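Local coordinates for TTHB210-like domain-containing protein (Thermus thermophilus, PDB 3VG8) that is of unknown function but assembles into a homodecamer and is controlled by a sigma-E/anti-sigma-E regulatory system, at residues 66-69 / 70-73. The protein carries 1 engineered substitution. Residues are numbered along the deposited sequence; the frame is centred on the assembly and turned at random.
Sequences KTLR and ALGI
L68 and L71 meet at the C-terminal end of helix 65-71, where the last turn tightens before the chain leaves the helix. L71 N donates to L68 O at 2.7 Å, an i to i+3 bond of the 3-10 kind. The donor stands above the carbonyl plane, 52° out of it, and the N-H points only moderately well at the oxygen. One residue earlier the i to i+4 pattern still holds: A70 N bonds to K66 O at 3.2 Å, straighter and closer to the carbonyl plane. T67 O sits where the two patterns overlap, taking weak bonds from A70 N and from L71 N.

The side chains add little to each other. L71 CB lies 3.0 Å from L68 O, and with CG beside its backbone N (chi1 -70°) the branch point also comes near that oxygen. Farther out, L68 CD2 and L71 CD1 touch loosely at 4.4 Å. A70 CB lies 3.4 Å from T67 O.

L71 rests on L42 and V45 of strand 42-50, while T67 packs on T27 and P32. K66, its chain fully extended, carries NZ to a salt bridge with D24, and R69 reaches D77 of a second subunit; L68 leans on H78 of that same subunit.

G72 is the first residue after the helix to leave helical backbone angles, with positive phi; the backbone there suits glycine, which has no side chain to crowd the carbonyl O of L71. The backbone polar groups thus hold this short helix end together, with T67 O accepting two weak bonds and A70 N dividing its hydrogen between K66 O and T67 O, while its side chains turn to the sheet, the neighbouring loops and the subunit interface.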
# COMPACT_ATOMS: atom_id res chain seq x y z
N LYS F 66 -29.40 -17.27 32.45
CA LYS F 66 -28.61 -18.21 33.26
C LYS F 66 -27.17 -18.29 32.73
O LYS F 66 -26.22 -18.02 33.46
CB LYS F 66 -29.25 -19.61 33.22
CG LYS F 66 -28.49 -20.71 33.99
CD LYS F 66 -29.20 -22.07 33.84
CE LYS F 66 -28.40 -23.22 34.45
NZ LYS F 66 -28.99 -24.58 34.16
N THR F 67 -27.04 -18.65 31.46
CA THR F 67 -25.73 -18.77 30.82
C THR F 67 -24.94 -17.46 30.90
O THR F 67 -23.79 -17.45 31.34
CB THR F 67 -25.89 -19.17 29.33
OG1 THR F 67 -26.57 -20.44 29.25
CG2 THR F 67 -24.52 -19.28 28.65
N LEU F 68 -25.54 -16.36 30.47
CA LEU F 68 -24.88 -15.06 30.49
C LEU F 68 -24.35 -14.69 31.88
O LEU F 68 -23.16 -14.40 32.04
CB LEU F 68 -25.84 -13.98 29.99
CG LEU F 68 -26.15 -14.09 28.49
CD1 LEU F 68 -27.25 -13.12 28.09
CD2 LEU F 68 -24.87 -13.82 27.72
N ARG F 69 -25.23 -14.73 32.88
CA ARG F 69 -24.87 -14.41 34.26
C ARG F 69 -23.63 -15.16 34.71
O ARG F 69 -22.78 -14.60 35.41
CB ARG F 69 -26.02 -14.76 35.22
CG ARG F 69 -27.33 -14.00 34.97
CD ARG F 69 -27.58 -12.89 35.99
NE ARG F 69 -28.90 -12.30 35.80
CZ ARG F 69 -29.44 -11.36 36.57
NH1 ARG F 69 -28.78 -10.88 37.62
NH2 ARG F 69 -30.65 -10.89 36.30
N ALA F 70 -23.52 -16.42 34.30
CA ALA F 70 -22.38 -17.25 34.67
C ALA F 70 -21.09 -16.75 34.06
O ALA F 70 -20.01 -17.00 34.59
CB ALA F 70 -22.63 -18.70 34.27
N LEU F 71 -21.19 -16.04 32.93
CA LEU F 71 -19.99 -15.52 32.29
C LEU F 71 -19.23 -14.57 33.21
O LEU F 71 -18.40 -15.00 34.02
CB LEU F 71 -20.34 -14.79 30.99
CG LEU F 71 -20.81 -15.62 29.81
CD1 LEU F 71 -20.65 -14.79 28.53
CD2 LEU F 71 -19.99 -16.91 29.71
N GLY F 72 -19.51 -13.28 33.10
CA GLY F 72 -18.83 -12.30 33.91
C GLY F 72 -18.70 -11.01 33.13
O GLY F 72 -19.26 -10.89 32.04
N ILE F 73 -17.99 -10.03 33.69
CA ILE F 73 -17.82 -8.76 32.99
C ILE F 73 -16.99 -9.02 31.74
O ILE F 73 -16.07 -9.84 31.73
CB ILE F 73 -17.12 -7.69 33.85
CG1 ILE F 73 -15.61 -7.94 33.90
CG2 ILE F 73 -17.72 -7.69 35.25
CD1 ILE F 73 -14.82 -6.82 34.56